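Long-range contacts in glycerol dehydrogenase (Bacillus coagulans, PDB 6CSJ), which probably catalyses the NAD-dependent oxidation of glycerol and related polyols and, in this doubly substituted form, has acquired D-lactate dehydrogenase activity: residues M61-G65 / R75-M79; A179-K183 / V195-I200. The protein carries 2 engineered substitutions. All blocks are in the same frame, centred on the assembly; numbering follows the deposited sequence.

Interaction 1: residues M61-G65 / R75-M79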
loop_
_atom_site.group_PDB
_atom_site.type_symbol
_atom_site.label_atom_id
_atom_site.label_comp_id
_atom_site.label_asym_id
_atom_site.label_seq_id
_atom_site.Cartn_x
_atom_site.Cartn_y
_atom_site.Cartn_z
ATOM N N MET A 61 0.310 -25.321 -7.239
ATOM C CA MET A 61 0.563 -24.016 -7.827
ATOM C C MET A 61 -0.460 -23.753 -8.896
ATOM O O MET A 61 -0.943 -24.685 -9.523
ATOM C CB MET A 61 1.954 -23.965 -8.468
ATOM C CG MET A 61 3.114 -24.235 -7.524
ATOM S SD MET A 61 3.336 -22.928 -6.297
ATOM C CE MET A 61 3.892 -21.537 -7.289
ATOM N N ALA A 62 -0.785 -22.481 -9.094
ATOM C CA ALA A 62 -1.676 -22.053 -10.161
ATOM C C ALA A 62 -1.097 -20.800 -10.778
ATOM O O ALA A 62 -0.717 -19.878 -10.059
ATOM C CB ALA A 62 -3.062 -21.784 -9.610
ATOM N N LEU A 63 -1.024 -20.775 -12.107
ATOM C CA LEU A 63 -0.478 -19.642 -12.843
ATOM C C LEU A 63 -1.521 -18.522 -12.935
ATOM O O LEU A 63 -2.619 -18.725 -13.442
ATOM C CB LEU A 63 -0.018 -20.070 -14.240
ATOM C CG LEU A 63 0.630 -19.001 -15.128
ATOM C CD1 LEU A 63 1.938 -18.539 -14.526
ATOM C CD2 LEU A 63 0.842 -19.504 -16.551
ATOM N N PHE A 64 -1.150 -17.342 -12.445
ATOM C CA PHE A 64 -1.980 -16.128 -12.500
ATOM C C PHE A 64 -1.721 -15.408 -13.823
ATOM O O PHE A 64 -0.574 -15.238 -14.217
ATOM C CB PHE A 64 -1.617 -15.234 -11.303
ATOM C CG PHE A 64 -2.331 -13.908 -11.251
ATOM C CD1 PHE A 64 -3.716 -13.836 -11.278
ATOM C CD2 PHE A 64 -1.603 -12.721 -11.118
ATOM C CE1 PHE A 64 -4.367 -12.603 -11.206
ATOM C CE2 PHE A 64 -2.248 -11.491 -11.050
ATOM C CZ PHE A 64 -3.627 -11.431 -11.098
ATOM N N GLY A 65 -2.791 -14.986 -14.498
ATOM C CA GLY A 65 -2.697 -14.284 -15.781
ATOM C C GLY A 65 -2.151 -12.861 -15.713
ATOM O O GLY A 65 -1.772 -12.299 -16.742
ATOM N N ARG A 75 -12.192 -18.074 -12.763
ATOM C CA ARG A 75 -11.372 -19.195 -13.254
ATOM C C ARG A 75 -10.601 -19.864 -12.107
ATOM O O ARG A 75 -10.627 -21.092 -11.959
ATOM C CB ARG A 75 -10.411 -18.708 -14.351
ATOM C CG ARG A 75 -9.592 -19.798 -15.043
ATOM C CD ARG A 75 -8.646 -19.211 -16.092
ATOM N NE ARG A 75 -7.439 -18.599 -15.501
ATOM C CZ ARG A 75 -6.376 -19.271 -15.037
ATOM N NH1 ARG A 75 -6.330 -20.606 -15.067
ATOM N NH2 ARG A 75 -5.345 -18.607 -14.518
ATOM N N LEU A 76 -9.945 -19.045 -11.285
ATOM C CA LEU A 76 -9.144 -19.539 -10.156
ATOM C C LEU A 76 -9.990 -20.112 -9.016
ATOM O O LEU A 76 -9.585 -21.098 -8.394
ATOM C CB LEU A 76 -8.208 -18.442 -9.633
ATOM C CG LEU A 76 -7.135 -17.982 -10.626
ATOM C CD1 LEU A 76 -6.531 -16.663 -10.201
ATOM C CD2 LEU A 76 -6.049 -19.030 -10.803
ATOM N N CYS A 77 -11.148 -19.506 -8.742
ATOM C CA CYS A 77 -12.124 -20.091 -7.796
ATOM C C CYS A 77 -12.540 -21.513 -8.195
ATOM O O CYS A 77 -12.610 -22.400 -7.337
ATOM C CB CYS A 77 -13.391 -19.239 -7.690
ATOM S SG CYS A 77 -13.204 -17.714 -6.749
ATOM N N GLU A 78 -12.822 -21.713 -9.492
ATOM C CA GLU A 78 -13.233 -23.026 -10.012
ATOM C C GLU A 78 -12.094 -24.031 -9.880
ATOM O O GLU A 78 -12.288 -25.104 -9.312
ATOM C CB GLU A 78 -13.743 -22.934 -11.465
ATOM C CG GLU A 78 -15.146 -22.325 -11.580
ATOM C CD GLU A 78 -16.266 -23.265 -11.123
ATOM O OE1 GLU A 78 -16.164 -24.499 -11.331
ATOM O OE2 GLU A 78 -17.280 -22.775 -10.564
ATOM N N MET A 79 -10.902 -23.662 -10.345
ATOM C CA MET A 79 -9.713 -24.505 -10.153
ATOM C C MET A 79 -9.492 -24.876 -8.691
ATOM O O MET A 79 -9.202 -26.032 -8.388
ATOM C CB MET A 79 -8.459 -23.812 -10.683
ATOM C CG MET A 79 -8.392 -23.688 -12.185
ATOM S SD MET A 79 -7.014 -22.652 -12.682
ATOM C CE MET A 79 -5.643 -23.594 -12.042
#
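Arg75 reaches from its helix to Leu63, where Arg75 NH2 donates to Leu63 O at 2.9 Å. The acceptor lies in the guanidinium plane, at its edge, and the donor sits nearly in line with the carbonyl bond, although the hydrogen bond is bent at the hydrogen (139°). A long, flexible arginine suits this span: its chain runs extended until chi3 (78°), where a bend carries the flat group across to the strand. Leu76 divides its two branches, CD1 meeting the ring edge of Phe64 at CD1, 4.1 Å away, and CD2 approaching the small CB of Ala62 at 4.2 Å. Met79, nearly one helical turn after Leu76, brings its CE to 4.0 Å from the same Ala62 CB. Helix 70-82 runs roughly antiparallel to the strand (156° between the short segments), as the return leg of a beta-alpha unit in the Rossmann-like parallel sheet, where strand 59-63 is outermost. Further out, Glu72 forms a salt bridge with Arg75 NH2 and accepts from Gly65 N, tying the guanidinium to the backbone at Gly65. Ala62 and Phe64 are hydrogen-bonded to strand 32-36 through their backbones, while Thr99 of helix 94-106 touches both Phe64 and Leu76.

Interaction 2: residues A179-K183 / V195-I200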
loop_
_atom_site.group_PDB
_atom_site.type_symbol
_atom_site.label_atom_id
_atom_site.label_comp_id
_atom_site.label_asym_id
_atom_site.label_seq_id
_atom_site.Cartn_x
_atom_site.Cartn_y
_atom_site.Cartn_z
ATOM N N ALA A 179 -4.391 10.017 9.395
ATOM C CA ALA A 179 -5.033 9.493 10.614
ATOM C C ALA A 179 -5.264 10.583 11.655
ATOM O O ALA A 179 -6.325 10.627 12.286
ATOM C CB ALA A 179 -4.209 8.360 11.204
ATOM N N ARG A 180 -4.266 11.451 11.845
ATOM C CA ARG A 180 -4.384 12.614 12.745
ATOM C C ARG A 180 -5.560 13.491 12.337
ATOM O O ARG A 180 -6.374 13.869 13.177
ATOM C CB ARG A 180 -3.098 13.445 12.735
ATOM C CG ARG A 180 -3.074 14.595 13.738
ATOM C CD ARG A 180 -1.703 15.274 13.803
ATOM N NE ARG A 180 -1.401 15.999 12.572
ATOM C CZ ARG A 180 -0.266 16.672 12.339
ATOM N NH1 ARG A 180 0.704 16.702 13.243
ATOM N NH2 ARG A 180 -0.085 17.310 11.186
ATOM N N ALA A 181 -5.639 13.802 11.046
ATOM C CA ALA A 181 -6.733 14.616 10.513
ATOM C C ALA A 181 -8.108 13.997 10.783
ATOM O O ALA A 181 -9.014 14.673 11.276
ATOM C CB ALA A 181 -6.532 14.841 9.019
ATOM N N THR A 182 -8.240 12.711 10.464
ATOM C CA THR A 182 -9.479 11.967 10.660
ATOM C C THR A 182 -9.904 11.917 12.130
ATOM O O THR A 182 -11.078 12.129 12.446
ATOM C CB THR A 182 -9.368 10.536 10.103
ATOM O OG1 THR A 182 -9.083 10.572 8.695
ATOM C CG2 THR A 182 -10.661 9.760 10.337
ATOM N N LYS A 183 -8.958 11.656 13.028
ATOM C CA LYS A 183 -9.273 11.631 14.459
ATOM C C LYS A 183 -9.675 13.023 14.976
ATOM O O LYS A 183 -10.640 13.139 15.742
ATOM C CB LYS A 183 -8.106 11.078 15.263
ATOM C CG LYS A 183 -8.451 10.705 16.700
ATOM C CD LYS A 183 -7.291 9.990 17.359
ATOM C CE LYS A 183 -7.719 9.233 18.601
ATOM N NZ LYS A 183 -8.113 10.165 19.683
ATOM N N VAL A 195 -11.628 6.355 15.335
ATOM C CA VAL A 195 -10.226 5.955 15.441
ATOM C C VAL A 195 -9.855 5.541 16.867
ATOM O O VAL A 195 -10.027 6.302 17.807
ATOM C CB VAL A 195 -9.285 7.070 14.948
ATOM C CG1 VAL A 195 -7.820 6.662 15.095
ATOM C CG2 VAL A 195 -9.591 7.437 13.496
ATOM N N THR A 196 -9.336 4.318 17.005
ATOM C CA THR A 196 -8.791 3.827 18.279
ATOM C C THR A 196 -7.462 4.509 18.617
ATOM O O THR A 196 -6.759 5.009 17.727
ATOM C CB THR A 196 -8.532 2.304 18.245
ATOM O OG1 THR A 196 -7.635 1.981 17.161
ATOM C CG2 THR A 196 -9.840 1.537 18.086
ATOM N N GLU A 197 -7.114 4.493 19.903
ATOM C CA GLU A 197 -5.794 4.922 20.347
ATOM C C GLU A 197 -4.681 4.033 19.765
ATOM O O GLU A 197 -3.610 4.535 19.384
ATOM C CB GLU A 197 -5.720 4.945 21.879
ATOM C CG GLU A 197 -6.643 5.964 22.542
ATOM C CD GLU A 197 -6.508 7.375 21.951
ATOM O OE1 GLU A 197 -5.370 7.855 21.745
ATOM O OE2 GLU A 197 -7.551 8.003 21.664
ATOM N N ALA A 198 -4.952 2.724 19.662
ATOM C CA ALA A 198 -4.014 1.786 19.039
ATOM C C ALA A 198 -3.645 2.198 17.605
ATOM O O ALA A 198 -2.465 2.230 17.258
ATOM C CB ALA A 198 -4.574 0.375 19.056
ATOM N N ALA A 199 -4.637 2.540 16.790
ATOM C CA ALA A 199 -4.380 2.858 15.376
ATOM C C ALA A 199 -3.582 4.147 15.171
ATOM O O ALA A 199 -2.686 4.200 14.320
ATOM C CB ALA A 199 -5.689 2.919 14.596
ATOM N N ILE A 200 -3.905 5.184 15.940
ATOM C CA ILE A 200 -3.177 6.459 15.845
ATOM C C ILE A 200 -1.735 6.287 16.359
ATOM O O ILE A 200 -0.800 6.827 15.771
ATOM C CB ILE A 200 -3.956 7.645 16.513
ATOM C CG1 ILE A 200 -3.384 8.999 16.106
ATOM C CG2 ILE A 200 -3.970 7.558 18.032
ATOM C CD1 ILE A 200 -3.565 9.329 14.643
#
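Lys183 stretches across to the start of the next helix and passes three side chains. Its aliphatic part first runs obliquely over Val195, with CG 4.1 Å from Val195 CB and CD equally far from Val195 CG1. It then crosses Ile200 at about a right angle, CE lying 4.1 Å from Ile200 CG2. The chain is extended through chi3, and a turn at chi4 (-68°) brings the ammonium to Glu197. Lys183 NZ donates to Glu197 OE2 at 3.0 Å, a salt bridge that meets the carboxylate on its syn side, 18° out of plane. Lysine suits this place because its methylenes lie against branched apolar residues while its charge reaches the solvent-exposed Glu197. Glu197 starts out pointing away from helix 175-185, and its bend at chi2 turns the carboxylate back toward the lysine. Ile200 sends CD1 to Ala179 CB, 3.6 Å away; CG1 lies opposite the backbone N (chi1 -165°), which directs this branch at the neighbouring helix, where alanine's small side chain permits close approach. Val195 CG2 meets Thr182 CG2 at 4.1 Å, the two side chains crossing roughly perpendicularly. Thr182 OG1 is hydrogen-bonded to Glu178 O. Thr196 N-caps helix 197-221, its OG1 accepting from Ala199 N at 3.1 Å. Two consecutive helices, joined by a loop, are packed together within the all-helical C-terminal domain characteristic of iron-containing alcohol dehydrogenases.

Overall arrangement
From the N terminus, the chain first builds the parallel sheet, and interaction 1 closes a loop of nine residues there, joining outermost strand 59-63 to helix 70-82. The chain then completes the sheet with strands 87-92, 111-115 and 149-153 before entering the helical half. Interaction 2 closes a second loop, of eleven residues, between helices 175-185 and 197-221. The two are in series, so neither nests in nor crosses the other. The centres of interaction 1 and interaction 2 are about 38 Å apart, on opposite sides of the centre of the chain. Each therefore ties together chain neighbours locally, one in the sheet-containing half and the other in the helical half.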